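Local coordinates for long form salivary protein D7L (Phlebotomus duboscqi, PDB 6MT7) that binds and sequesters cysteinyl leukotrienes and a thromboxane A2 analogue, countering the host's platelet aggregation response while the sand fly takes blood, at residues L63-I68 with N84-P89; E70-R75 with R113-G118; R178-L183 with K222-Q227. One frame throughout, in Å; residues are numbered along the deposited sequence.

Interaction 1 of 3, residues L63-I68 with N84-P89; sequences LRVDRI and NTISGP
Leu-63 and Ile-86 meet without any ring, amide or guanidinium group between them; the flat group at this spot is the backbone carbonyl of Ile-86, and Leu-63 CD1 meets its oxygen end, 3.5 Å from Ile-86 O and a little out of the carbonyl plane. The contact belongs to the mainly helical odorant-binding (PBP/GOBP) fold, where short strand 62-63 turns into helix 65-74 through an inverse gamma turn centred on Arg-64, which also holds the N-cap position. Leu-63, Val-65 and Ile-68 all point their CB toward segment 84-89; Val-65 and Ile-68, three apart, share one side of the helix. Branched aliphatic groups suit this buried spot, since each can offer a methyl in a different direction. Leu-63 crosses Ile-86 at about a right angle, whereas Val-65 CG2 approaches the middle of the Ile-86 side chain, 4.1 Å from CG1. With chi1 at 77°, Ile-86 swings CG1 between its own backbone N and carbonyl carbon, and the extended end then meets Ile-68 tip to tip, CD1 to CD1 at 4.0 Å. Trp-50 of helix 40-52 touches both Leu-63 and Ile-68, and Phe-104 of helix 94-106 touches Ile-86. Ser-87 gives a smaller, polar margin: its OG is hydrogen-bonded to Ile-83 O and lies 3.5 Å from Val-65 CG2. No direct hydrogen bond joins the segments; two waters bridge their backbones. One accepts from Leu-63 N at 2.9 Å and donates to both Ile-86 O and Gly-88 O. The second donates to Leu-63 O and accepts from Gly-88 N at 2.8 Å.

Interaction 2 of 3, residues E70-R75 with R113-G118; sequences EQFNSR and RTAFYG
Thr-114 O is gripped by two nitrogens of Arg-75, NH2 at 2.9 Å and NE at 3.2 Å, which reach it side-on from the same face of its carbonyl plane. The oxygen lies near the guanidinium plane, leaving a flat face to stack on Tyr-117, with centres 4.2 Å apart and planes at 12°. Arginine suits this place because one group can bond at its edge and offer a cation to an aromatic ring over its face; bends at chi2 and chi3 fold it back to do both. Alongside, Gln-71 NE2 donates an almost straight bond to Ala-115 O (3.0 Å, 168°), while its OE1 accepts from Arg-6 N. Gln-71 CG makes a CH-pi contact with the face of Phe-116, 3.8 Å from the ring centroid. Ala-115 is small enough to let the backbones close in, and its CB sits over the face of Phe-72. The polar bonds thus tie the C-terminal end of helix 65-74 to backbone carbonyls at the end of helix 109-115, next to Phe-116, which touches the bound Triton X-100 fragment. Tyr-117 leans on helix 8-21 and meets Trp-126 edge-to-face, and Leu-122 of helix 120-128 adjoins Arg-75 and Thr-114.

Interaction 3 of 3, residues R178-L183 with K222-Q227; sequences RNLNIL and KILDNQ
Leu-183 lays its two methyls against Ile-223 and Leu-224 of helix 220-227, and here the packing is tight: CD2 comes within 3.5 Å of Ile-223 CG2, and CD1 within 3.7 Å of Leu-224 CG. Leu-183 and Ile-223 lie alongside each other, running opposite ways, but Leu-183 crosses Leu-224 at about a right angle, so its forked end fits against two successive helix residues. Deeper in, Leu-224 also receives Arg-178 from the opposite direction, NH2 lying 3.6 Å from Leu-224 CD1. The arginine's CG is anti to its own N (chi1 -170°) and the chain bends at chi2, which puts the guanidinium under Leu-180 CD2, a methyl over the centre of one face. Arg-178 NH2 is hydrogen-bonded to Tyr-165 O, which gives this buried nitrogen a partner. By contrast, Leu-180 barely grazes the helix, with CD2 4.3 Å from Leu-224 CD1. Toward solvent the contact thins out, with Asn-181 and Lys-222 exposed. No hydrogen bond joins the two segments. Within the loop, Asn-179 OD1 accepts from Asn-181 N at 2.9 Å, and Leu-183 N bonds to Leu-180 O. Arg-178 further rests on Trp-13 and Thr-17 of helix 8-21. The arrangement is an Asx turn leading into a short 3-10 segment, packed through leucine on a C-terminal helix of the disulfide-rich, mainly helical D7 fold.

Overall arrangement
Interactions 1 and 2 share helix 65-74, using its beginning and its end, with centres about 15 Å apart; their segments alternate along the chain. Interaction 3 comes later in sequence, on the far side of the chain's centre, its centre about 30 Å from that of interaction 1 and 28 Å from that of interaction 2. Interaction 1 is the most buried, an aliphatic cluster with water bridging its backbones. Interaction 2 is partly buried and relies on side-chain bonds to helix-end carbonyls and on stacking; it alone includes a residue of the observed ligand pocket, and one of a leukotriene site inferred by similarity. Interaction 3, also partly buried, is chiefly aliphatic, with an arginine laid against leucine.

Interaction 1 of 3, residues L63-I68 with N84-P89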
ATOM      1  N   LEU A  63       5.550   9.636 -11.770  1.00  9.94           N
ATOM      2  CA  LEU A  63       4.821   9.858 -10.533  1.00  6.89           C
ATOM      3  C   LEU A  63       3.534  10.626 -10.800  1.00 10.86           C
ATOM      4  O   LEU A  63       3.458  11.472 -11.698  1.00  8.97           O
ATOM      5  CB  LEU A  63       5.681  10.630  -9.538  1.00  7.34           C
ATOM      6  CG  LEU A  63       6.878   9.828  -9.040  1.00 11.62           C
ATOM      7  CD1 LEU A  63       7.723  10.739  -8.208  1.00 16.53           C
ATOM      8  CD2 LEU A  63       6.418   8.612  -8.237  1.00 10.62           C
ATOM      9  N   ARG A  64       2.509  10.308 -10.007  1.00  9.38           N
ATOM     10  CA  ARG A  64       1.212  10.986 -10.050  1.00  9.25           C
ATOM     11  C   ARG A  64       1.335  12.282  -9.261  1.00  8.97           C
ATOM     12  O   ARG A  64       0.869  12.414  -8.126  1.00  7.58           O
ATOM     13  CB  ARG A  64       0.118  10.085  -9.496  1.00  9.09           C
ATOM     14  CG  ARG A  64      -0.068   8.793 -10.284  1.00 11.64           C
ATOM     15  CD  ARG A  64      -1.399   8.132  -9.929  1.00 11.88           C
ATOM     16  NE  ARG A  64      -1.550   6.841 -10.598  1.00 17.88           N
ATOM     17  CZ  ARG A  64      -1.980   6.692 -11.846  1.00 21.90           C
ATOM     18  NH1 ARG A  64      -2.300   7.759 -12.565  1.00 19.02           N
ATOM     19  NH2 ARG A  64      -2.085   5.473 -12.378  1.00 18.03           N
ATOM     20  N   VAL A  65       1.994  13.256  -9.890  1.00  7.51           N
ATOM     21  CA  VAL A  65       2.258  14.535  -9.242  1.00  7.69           C
ATOM     22  C   VAL A  65       0.955  15.215  -8.833  1.00  7.83           C
ATOM     23  O   VAL A  65       0.877  15.844  -7.772  1.00  7.89           O
ATOM     24  CB  VAL A  65       3.117  15.411 -10.173  1.00  8.94           C
ATOM     25  CG1 VAL A  65       3.205  16.840  -9.669  1.00 10.38           C
ATOM     26  CG2 VAL A  65       4.513  14.803 -10.274  1.00 11.48           C
ATOM     27  N   ASP A  66      -0.100  15.072  -9.649  1.00  7.92           N
ATOM     28  CA  ASP A  66      -1.385  15.650  -9.267  1.00  8.04           C
ATOM     29  C   ASP A  66      -1.861  15.093  -7.931  1.00  7.80           C
ATOM     30  O   ASP A  66      -2.351  15.839  -7.074  1.00  7.89           O
ATOM     31  CB  ASP A  66      -2.430  15.415 -10.366  1.00 14.67           C
ATOM     32  CG  ASP A  66      -2.701  13.933 -10.630  1.00 12.59           C
ATOM     33  OD1 ASP A  66      -1.738  13.145 -10.716  1.00 12.07           O
ATOM     34  OD2 ASP A  66      -3.888  13.565 -10.776  1.00 15.55           O
ATOM     35  N   ARG A  67      -1.701  13.786  -7.722  1.00  7.83           N
ATOM     36  CA  ARG A  67      -2.199  13.175  -6.497  1.00  7.31           C
ATOM     37  C   ARG A  67      -1.273  13.433  -5.317  1.00  7.26           C
ATOM     38  O   ARG A  67      -1.729  13.443  -4.165  1.00  8.38           O
ATOM     39  CB  ARG A  67      -2.389  11.665  -6.701  1.00  8.00           C
ATOM     40  CG  ARG A  67      -3.415  11.306  -7.804  1.00  8.02           C
ATOM     41  CD  ARG A  67      -4.755  11.996  -7.585  1.00 15.51           C
ATOM     42  NE  ARG A  67      -5.764  11.507  -8.525  1.00 12.14           N
ATOM     43  CZ  ARG A  67      -7.069  11.725  -8.409  1.00  9.30           C
ATOM     44  NH1 ARG A  67      -7.549  12.430  -7.398  1.00  8.57           N
ATOM     45  NH2 ARG A  67      -7.901  11.230  -9.320  1.00 12.83           N
ATOM     46  N   ILE A  68       0.022  13.613  -5.581  1.00  7.81           N
ATOM     47  CA  ILE A  68       0.958  14.008  -4.531  1.00  7.31           C
ATOM     48  C   ILE A  68       0.588  15.388  -4.003  1.00  7.59           C
ATOM     49  O   ILE A  68       0.525  15.613  -2.788  1.00  8.42           O
ATOM     50  CB  ILE A  68       2.405  13.972  -5.060  1.00  7.31           C
ATOM     51  CG1 ILE A  68       2.831  12.537  -5.371  1.00  7.04           C
ATOM     52  CG2 ILE A  68       3.365  14.600  -4.044  1.00 11.22           C
ATOM     53  CD1 ILE A  68       4.122  12.436  -6.194  1.00  7.05           C
ATOM     54  N   ASN A  84       9.349  20.044  -9.836  1.00 11.07           N
ATOM     55  CA  ASN A  84       9.778  19.791 -11.206  1.00 14.15           C
ATOM     56  C   ASN A  84      10.684  18.568 -11.286  1.00 14.52           C
ATOM     57  O   ASN A  84      10.558  17.758 -12.209  1.00 13.03           O
ATOM     58  CB  ASN A  84      10.477  21.027 -11.776  1.00 15.71           C
ATOM     59  CG  ASN A  84      11.701  21.420 -10.986  1.00 24.47           C
ATOM     60  OD1 ASN A  84      11.731  21.303  -9.760  1.00 26.84           O
ATOM     61  ND2 ASN A  84      12.726  21.896 -11.685  1.00 30.57           N
ATOM     62  N   THR A  85      11.572  18.389 -10.303  1.00 12.63           N
ATOM     63  CA  THR A  85      12.507  17.265 -10.352  1.00 12.03           C
ATOM     64  C   THR A  85      11.785  15.927 -10.254  1.00 12.24           C
ATOM     65  O   THR A  85      12.200  14.943 -10.877  1.00 13.43           O
ATOM     66  CB  THR A  85      13.535  17.389  -9.229  1.00 15.55           C
ATOM     67  OG1 THR A  85      14.174  18.664  -9.315  1.00 14.90           O
ATOM     68  CG2 THR A  85      14.589  16.280  -9.324  1.00 14.36           C
ATOM     69  N   ILE A  86      10.704  15.864  -9.474  1.00  8.65           N
ATOM     70  CA  ILE A  86      10.000  14.591  -9.337  1.00  7.56           C
ATOM     71  C   ILE A  86       9.045  14.316 -10.487  1.00 11.08           C
ATOM     72  O   ILE A  86       8.540  13.190 -10.597  1.00  8.93           O
ATOM     73  CB  ILE A  86       9.224  14.513  -8.009  1.00  9.60           C
ATOM     74  CG1 ILE A  86       7.931  15.330  -8.072  1.00  8.02           C
ATOM     75  CG2 ILE A  86      10.096  14.995  -6.864  1.00 11.80           C
ATOM     76  CD1 ILE A  86       7.050  15.082  -6.848  1.00 10.14           C
ATOM     77  N   SER A  87       8.819  15.293 -11.362  1.00  7.89           N
ATOM     78  CA  SER A  87       7.836  15.165 -12.430  1.00  8.27           C
ATOM     79  C   SER A  87       8.472  14.663 -13.721  1.00 14.54           C
ATOM     80  O   SER A  87       9.671  14.829 -13.964  1.00 11.46           O
ATOM     81  CB  SER A  87       7.130  16.505 -12.696  1.00  9.81           C
ATOM     82  OG  SER A  87       6.755  17.154 -11.487  1.00 11.86           O
ATOM     83  N   GLY A  88       7.650  14.022 -14.540  1.00 12.80           N
ATOM     84  CA  GLY A  88       8.088  13.565 -15.839  1.00 11.89           C
ATOM     85  C   GLY A  88       8.460  12.096 -15.859  1.00 13.87           C
ATOM     86  O   GLY A  88       8.604  11.444 -14.819  1.00 14.86           O
ATOM     87  N   PRO A  89       8.651  11.546 -17.057  1.00 14.77           N
ATOM     88  CA  PRO A  89       8.850  10.096 -17.172  1.00 13.49           C
ATOM     89  C   PRO A  89      10.184   9.642 -16.596  1.00 10.39           C
ATOM     90  O   PRO A  89      11.207  10.318 -16.720  1.00 16.47           O
ATOM     91  CB  PRO A  89       8.780   9.850 -18.685  1.00 17.18           C
ATOM     92  CG  PRO A  89       9.184  11.156 -19.288  1.00 18.38           C
ATOM     93  CD  PRO A  89       8.640  12.213 -18.370  1.00 20.38           C
TER
HETATM   94  O   HOH W   1       7.885  11.239 -12.377  1.00 10.88           O
HETATM   95  O   HOH W   2       5.080  13.294 -13.604  1.00 11.19           O

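Interaction 2 of 3, residues E70-R75 with R113-G118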
ATOM      1  N   GLU A  70      -2.322  16.761  -4.220  1.00  9.36           N
ATOM      2  CA  GLU A  70      -3.597  16.595  -3.527  1.00  8.80           C
ATOM      3  C   GLU A  70      -3.397  16.106  -2.097  1.00  7.70           C
ATOM      4  O   GLU A  70      -4.110  16.536  -1.179  1.00  7.91           O
ATOM      5  CB  GLU A  70      -4.485  15.626  -4.299  1.00  9.27           C
ATOM      6  CG  GLU A  70      -5.797  15.334  -3.605  1.00 13.86           C
ATOM      7  CD  GLU A  70      -6.723  14.455  -4.432  1.00 16.70           C
ATOM      8  OE1 GLU A  70      -6.368  14.132  -5.592  1.00 13.32           O
ATOM      9  OE2 GLU A  70      -7.808  14.099  -3.913  1.00 15.16           O
ATOM     10  N   GLN A  71      -2.422  15.220  -1.880  1.00  7.51           N
ATOM     11  CA  GLN A  71      -2.154  14.781  -0.517  1.00  7.41           C
ATOM     12  C   GLN A  71      -1.768  15.963   0.360  1.00 10.08           C
ATOM     13  O   GLN A  71      -2.276  16.115   1.474  1.00  8.33           O
ATOM     14  CB  GLN A  71      -1.056  13.715  -0.489  1.00  7.43           C
ATOM     15  CG  GLN A  71      -0.913  13.051   0.888  1.00  7.11           C
ATOM     16  CD  GLN A  71      -1.966  11.968   1.103  1.00  7.73           C
ATOM     17  OE1 GLN A  71      -2.569  11.484   0.150  1.00 11.06           O
ATOM     18  NE2 GLN A  71      -2.185  11.587   2.348  1.00  7.53           N
ATOM     19  N   PHE A  72      -0.862  16.814  -0.129  1.00  7.90           N
ATOM     20  CA  PHE A  72      -0.464  17.978   0.651  1.00  9.77           C
ATOM     21  C   PHE A  72      -1.653  18.894   0.899  1.00  9.83           C
ATOM     22  O   PHE A  72      -1.904  19.319   2.033  1.00  9.57           O
ATOM     23  CB  PHE A  72       0.647  18.738  -0.070  1.00  8.44           C
ATOM     24  CG  PHE A  72       2.002  18.136   0.104  1.00  9.56           C
ATOM     25  CD1 PHE A  72       2.832  18.557   1.130  1.00 14.95           C
ATOM     26  CD2 PHE A  72       2.458  17.171  -0.769  1.00 16.45           C
ATOM     27  CE1 PHE A  72       4.097  18.013   1.280  1.00 17.74           C
ATOM     28  CE2 PHE A  72       3.718  16.615  -0.614  1.00 22.31           C
ATOM     29  CZ  PHE A  72       4.534  17.039   0.408  1.00 18.38           C
ATOM     30  N   ASN A  73      -2.411  19.201  -0.153  1.00 11.20           N
ATOM     31  CA  ASN A  73      -3.533  20.120   0.004  1.00 12.11           C
ATOM     32  C   ASN A  73      -4.565  19.578   0.983  1.00 12.34           C
ATOM     33  O   ASN A  73      -5.085  20.323   1.825  1.00 14.60           O
ATOM     34  CB  ASN A  73      -4.179  20.402  -1.353  1.00 10.32           C
ATOM     35  CG  ASN A  73      -3.318  21.289  -2.232  1.00 20.46           C
ATOM     36  OD1 ASN A  73      -2.537  22.103  -1.738  1.00 25.93           O
ATOM     37  ND2 ASN A  73      -3.457  21.136  -3.541  1.00 24.26           N
ATOM     38  N   SER A  74      -4.871  18.283   0.898  1.00  9.26           N
ATOM     39  CA  SER A  74      -5.911  17.727   1.755  1.00  9.17           C
ATOM     40  C   SER A  74      -5.480  17.698   3.218  1.00 11.48           C
ATOM     41  O   SER A  74      -6.327  17.764   4.117  1.00 12.96           O
ATOM     42  CB  SER A  74      -6.286  16.326   1.283  1.00 16.18           C
ATOM     43  OG  SER A  74      -5.219  15.425   1.536  1.00 25.79           O
ATOM     44  N   ARG A  75      -4.179  17.620   3.475  1.00 10.99           N
ATOM     45  CA  ARG A  75      -3.628  17.608   4.822  1.00 10.46           C
ATOM     46  C   ARG A  75      -3.231  18.997   5.316  1.00 12.98           C
ATOM     47  O   ARG A  75      -2.639  19.107   6.396  1.00 13.95           O
ATOM     48  CB  ARG A  75      -2.412  16.679   4.874  1.00 11.07           C
ATOM     49  CG  ARG A  75      -2.717  15.242   4.449  1.00 10.34           C
ATOM     50  CD  ARG A  75      -3.275  14.421   5.590  1.00 13.37           C
ATOM     51  NE  ARG A  75      -2.348  14.400   6.711  1.00 11.90           N
ATOM     52  CZ  ARG A  75      -2.615  14.889   7.918  1.00 14.30           C
ATOM     53  NH1 ARG A  75      -3.798  15.434   8.183  1.00 18.21           N
ATOM     54  NH2 ARG A  75      -1.691  14.832   8.866  1.00 12.51           N
ATOM     55  N   ARG A 113       6.258  13.624   6.254  1.00  7.96           N
ATOM     56  CA  ARG A 113       5.729  12.789   7.327  1.00  7.91           C
ATOM     57  C   ARG A 113       4.356  13.282   7.774  1.00  8.85           C
ATOM     58  O   ARG A 113       3.452  12.476   8.038  1.00  7.82           O
ATOM     59  CB  ARG A 113       6.719  12.748   8.496  1.00  8.16           C
ATOM     60  CG  ARG A 113       8.014  12.037   8.116  1.00  8.28           C
ATOM     61  CD  ARG A 113       8.988  11.949   9.289  1.00  9.80           C
ATOM     62  NE  ARG A 113       8.415  11.179  10.386  1.00 13.37           N
ATOM     63  CZ  ARG A 113       9.016  10.993  11.551  1.00 19.57           C
ATOM     64  NH1 ARG A 113      10.209  11.525  11.760  1.00 21.95           N
ATOM     65  NH2 ARG A 113       8.427  10.274  12.500  1.00 14.83           N
ATOM     66  N   THR A 114       4.164  14.604   7.824  1.00  8.29           N
ATOM     67  CA  THR A 114       2.841  15.130   8.161  1.00  8.38           C
ATOM     68  C   THR A 114       1.806  14.711   7.120  1.00  8.07           C
ATOM     69  O   THR A 114       0.723  14.222   7.457  1.00  7.95           O
ATOM     70  CB  THR A 114       2.881  16.656   8.271  1.00  8.78           C
ATOM     71  OG1 THR A 114       3.802  17.062   9.300  1.00 11.27           O
ATOM     72  CG2 THR A 114       1.483  17.198   8.596  1.00 10.80           C
ATOM     73  N   ALA A 115       2.122  14.911   5.840  1.00  7.97           N
ATOM     74  CA  ALA A 115       1.148  14.645   4.787  1.00  7.75           C
ATOM     75  C   ALA A 115       0.809  13.164   4.670  1.00  7.42           C
ATOM     76  O   ALA A 115      -0.326  12.816   4.321  1.00  7.28           O
ATOM     77  CB  ALA A 115       1.669  15.175   3.456  1.00  7.77           C
ATOM     78  N   PHE A 116       1.754  12.279   4.988  1.00  7.31           N
ATOM     79  CA  PHE A 116       1.550  10.851   4.804  1.00  7.18           C
ATOM     80  C   PHE A 116       1.446  10.102   6.124  1.00  9.01           C
ATOM     81  O   PHE A 116       1.686   8.890   6.159  1.00 10.94           O
ATOM     82  CB  PHE A 116       2.659  10.272   3.924  1.00  7.40           C
ATOM     83  CG  PHE A 116       2.528  10.681   2.484  1.00  6.84           C
ATOM     84  CD1 PHE A 116       1.757   9.933   1.603  1.00 11.46           C
ATOM     85  CD2 PHE A 116       3.105  11.860   2.034  1.00  7.03           C
ATOM     86  CE1 PHE A 116       1.604  10.330   0.284  1.00  7.64           C
ATOM     87  CE2 PHE A 116       2.957  12.260   0.718  1.00  7.02           C
ATOM     88  CZ  PHE A 116       2.210  11.495  -0.155  1.00  6.84           C
ATOM     89  N   TYR A 117       1.078  10.805   7.199  1.00  8.05           N
ATOM     90  CA  TYR A 117       0.799  10.199   8.506  1.00  7.39           C
ATOM     91  C   TYR A 117       1.994   9.411   9.031  1.00 11.04           C
ATOM     92  O   TYR A 117       1.833   8.366   9.663  1.00  9.62           O
ATOM     93  CB  TYR A 117      -0.442   9.302   8.448  1.00  7.15           C
ATOM     94  CG  TYR A 117      -1.706  10.024   8.022  1.00  7.14           C
ATOM     95  CD1 TYR A 117      -2.413  10.810   8.921  1.00 11.31           C
ATOM     96  CD2 TYR A 117      -2.184   9.917   6.729  1.00  6.96           C
ATOM     97  CE1 TYR A 117      -3.567  11.468   8.535  1.00  9.57           C
ATOM     98  CE2 TYR A 117      -3.332  10.569   6.332  1.00  7.47           C
ATOM     99  CZ  TYR A 117      -4.025  11.335   7.242  1.00 11.97           C
ATOM    100  OH  TYR A 117      -5.170  11.985   6.836  1.00 12.36           O
ATOM    101  N   GLY A 118       3.195   9.933   8.791  1.00  9.89           N
ATOM    102  CA  GLY A 118       4.420   9.295   9.225  1.00  8.84           C
ATOM    103  C   GLY A 118       4.894   9.773  10.582  1.00 15.53           C
ATOM    104  O   GLY A 118       6.059   9.592  10.942  1.00 15.81           O
TER

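Interaction 3 of 3, residues R178-L183 with K222-Q227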
ATOM      1  N   ARG A 178      -0.010  -6.348  -6.845  1.00  9.32           N
ATOM      2  CA  ARG A 178       0.283  -7.032  -5.586  1.00  7.16           C
ATOM      3  C   ARG A 178       1.289  -8.163  -5.792  1.00 14.91           C
ATOM      4  O   ARG A 178       1.179  -8.957  -6.730  1.00 16.88           O
ATOM      5  CB  ARG A 178      -1.018  -7.559  -4.973  1.00  9.33           C
ATOM      6  CG  ARG A 178      -0.906  -8.083  -3.546  1.00 13.47           C
ATOM      7  CD  ARG A 178      -0.730  -6.941  -2.549  1.00  9.64           C
ATOM      8  NE  ARG A 178      -1.106  -7.362  -1.204  1.00  7.37           N
ATOM      9  CZ  ARG A 178      -0.233  -7.568  -0.222  1.00  9.85           C
ATOM     10  NH1 ARG A 178       1.058  -7.370  -0.432  1.00  6.23           N
ATOM     11  NH2 ARG A 178      -0.651  -7.958   0.980  1.00 11.45           N
ATOM     12  N   ASN A 179       2.295  -8.202  -4.919  1.00 12.39           N
ATOM     13  CA  ASN A 179       3.385  -9.166  -4.973  1.00 14.32           C
ATOM     14  C   ASN A 179       3.218 -10.076  -3.768  1.00 18.78           C
ATOM     15  O   ASN A 179       3.423  -9.650  -2.627  1.00 12.14           O
ATOM     16  CB  ASN A 179       4.735  -8.446  -4.964  1.00 13.67           C
ATOM     17  CG  ASN A 179       5.926  -9.395  -4.996  1.00 21.05           C
ATOM     18  OD1 ASN A 179       5.812 -10.582  -4.691  1.00 14.92           O
ATOM     19  ND2 ASN A 179       7.090  -8.859  -5.351  1.00 29.07           N
ATOM     20  N   LEU A 180       2.833 -11.326  -4.021  1.00  8.46           N
ATOM     21  CA  LEU A 180       2.740 -12.329  -2.974  1.00 10.36           C
ATOM     22  C   LEU A 180       3.770 -13.441  -3.166  1.00  7.80           C
ATOM     23  O   LEU A 180       3.583 -14.545  -2.651  1.00 11.92           O
ATOM     24  CB  LEU A 180       1.325 -12.901  -2.920  1.00 14.66           C
ATOM     25  CG  LEU A 180       0.184 -11.908  -2.631  1.00 16.58           C
ATOM     26  CD1 LEU A 180      -1.156 -12.636  -2.457  1.00 16.87           C
ATOM     27  CD2 LEU A 180       0.477 -11.016  -1.418  1.00 13.81           C
ATOM     28  N   ASN A 181       4.859 -13.145  -3.884  1.00 10.24           N
ATOM     29  CA  ASN A 181       5.829 -14.177  -4.254  1.00 11.08           C
ATOM     30  C   ASN A 181       6.399 -14.878  -3.027  1.00 16.53           C
ATOM     31  O   ASN A 181       6.542 -16.108  -3.019  1.00 18.33           O
ATOM     32  CB  ASN A 181       6.974 -13.577  -5.069  1.00 11.71           C
ATOM     33  CG  ASN A 181       6.527 -12.964  -6.395  1.00 14.70           C
ATOM     34  OD1 ASN A 181       5.440 -13.235  -6.908  1.00 19.59           O
ATOM     35  ND2 ASN A 181       7.387 -12.137  -6.958  1.00 12.49           N
ATOM     36  N   ILE A 182       6.763 -14.112  -1.994  1.00 16.21           N
ATOM     37  CA  ILE A 182       7.365 -14.719  -0.806  1.00 20.56           C
ATOM     38  C   ILE A 182       6.384 -15.629  -0.075  1.00 25.03           C
ATOM     39  O   ILE A 182       6.809 -16.499   0.698  1.00 23.06           O
ATOM     40  CB  ILE A 182       7.922 -13.627   0.133  1.00 24.73           C
ATOM     41  CG1 ILE A 182       8.818 -14.244   1.211  1.00 27.24           C
ATOM     42  CG2 ILE A 182       6.795 -12.833   0.773  1.00 20.82           C
ATOM     43  CD1 ILE A 182      10.019 -14.977   0.663  1.00 28.95           C
ATOM     44  N   LEU A 183       5.084 -15.462  -0.308  1.00 17.17           N
ATOM     45  CA  LEU A 183       4.056 -16.322   0.261  1.00 16.68           C
ATOM     46  C   LEU A 183       3.752 -17.535  -0.604  1.00 16.10           C
ATOM     47  O   LEU A 183       2.825 -18.286  -0.280  1.00 19.30           O
ATOM     48  CB  LEU A 183       2.761 -15.533   0.473  1.00 18.10           C
ATOM     49  CG  LEU A 183       2.899 -14.213   1.224  1.00 22.27           C
ATOM     50  CD1 LEU A 183       1.531 -13.615   1.482  1.00 16.62           C
ATOM     51  CD2 LEU A 183       3.650 -14.456   2.523  1.00 23.41           C
ATOM     52  N   LYS A 222      -3.047 -16.896   5.489  1.00 20.21           N
ATOM     53  CA  LYS A 222      -2.787 -17.041   6.918  1.00 20.94           C
ATOM     54  C   LYS A 222      -1.571 -16.223   7.334  1.00 12.58           C
ATOM     55  O   LYS A 222      -1.570 -15.600   8.401  1.00 18.47           O
ATOM     56  CB  LYS A 222      -2.592 -18.514   7.284  1.00 20.26           C
ATOM     57  CG  LYS A 222      -3.817 -19.380   7.073  1.00 30.01           C
ATOM     58  CD  LYS A 222      -3.740 -20.640   7.938  1.00 42.20           C
ATOM     59  CE  LYS A 222      -5.013 -21.472   7.854  1.00 45.32           C
ATOM     60  NZ  LYS A 222      -4.815 -22.669   6.985  1.00 49.14           N
ATOM     61  N   ILE A 223      -0.525 -16.217   6.504  1.00 12.99           N
ATOM     62  CA  ILE A 223       0.678 -15.453   6.814  1.00 12.01           C
ATOM     63  C   ILE A 223       0.379 -13.957   6.827  1.00 14.80           C
ATOM     64  O   ILE A 223       0.820 -13.232   7.727  1.00 11.56           O
ATOM     65  CB  ILE A 223       1.801 -15.812   5.824  1.00 16.75           C
ATOM     66  CG1 ILE A 223       2.247 -17.265   6.029  1.00 19.28           C
ATOM     67  CG2 ILE A 223       2.987 -14.858   5.981  1.00 17.50           C
ATOM     68  CD1 ILE A 223       3.219 -17.750   4.990  1.00 25.55           C
ATOM     69  N   LEU A 224      -0.384 -13.465   5.842  1.00 10.67           N
ATOM     70  CA  LEU A 224      -0.786 -12.062   5.876  1.00  8.33           C
ATOM     71  C   LEU A 224      -1.594 -11.748   7.130  1.00  9.92           C
ATOM     72  O   LEU A 224      -1.429 -10.682   7.733  1.00 13.43           O
ATOM     73  CB  LEU A 224      -1.604 -11.698   4.638  1.00 11.85           C
ATOM     74  CG  LEU A 224      -0.862 -11.537   3.317  1.00 12.34           C
ATOM     75  CD1 LEU A 224      -1.843 -11.061   2.234  1.00  6.95           C
ATOM     76  CD2 LEU A 224       0.336 -10.592   3.452  1.00  8.76           C
ATOM     77  N   ASP A 225      -2.491 -12.652   7.524  1.00 13.63           N
ATOM     78  CA  ASP A 225      -3.283 -12.388   8.718  1.00 14.66           C
ATOM     79  C   ASP A 225      -2.393 -12.336   9.954  1.00 16.04           C
ATOM     80  O   ASP A 225      -2.558 -11.456  10.809  1.00 16.90           O
ATOM     81  CB  ASP A 225      -4.377 -13.441   8.866  1.00 12.29           C
ATOM     82  CG  ASP A 225      -5.389 -13.080   9.929  1.00 17.23           C
ATOM     83  OD1 ASP A 225      -5.801 -11.900   9.988  1.00 16.01           O
ATOM     84  OD2 ASP A 225      -5.773 -13.978  10.710  1.00 15.31           O
ATOM     85  N   ASN A 226      -1.427 -13.257  10.042  1.00 14.47           N
ATOM     86  CA  ASN A 226      -0.490 -13.279  11.161  1.00 15.84           C
ATOM     87  C   ASN A 226       0.369 -12.017  11.201  1.00 18.60           C
ATOM     88  O   ASN A 226       0.688 -11.514  12.289  1.00 15.70           O
ATOM     89  CB  ASN A 226       0.362 -14.545  11.058  1.00 19.62           C
ATOM     90  CG  ASN A 226       1.534 -14.557  12.010  1.00 30.74           C
ATOM     91  OD1 ASN A 226       2.602 -14.013  11.712  1.00 30.66           O
ATOM     92  ND2 ASN A 226       1.356 -15.211  13.153  1.00 35.04           N
ATOM     93  N   GLN A 227       0.712 -11.464  10.034  1.00 13.47           N
ATOM     94  CA  GLN A 227       1.462 -10.214   9.962  1.00 12.25           C
ATOM     95  C   GLN A 227       0.602  -8.982  10.176  1.00 12.47           C
ATOM     96  O   GLN A 227       1.158  -7.892  10.356  1.00 14.01           O
ATOM     97  CB  GLN A 227       2.146 -10.071   8.603  1.00 13.72           C
ATOM     98  CG  GLN A 227       3.235 -11.076   8.338  1.00 18.64           C
ATOM     99  CD  GLN A 227       3.732 -11.011   6.914  1.00 16.26           C
ATOM    100  OE1 GLN A 227       3.149 -10.323   6.063  1.00 15.40           O
ATOM    101  NE2 GLN A 227       4.809 -11.728   6.639  1.00 16.86           N
TER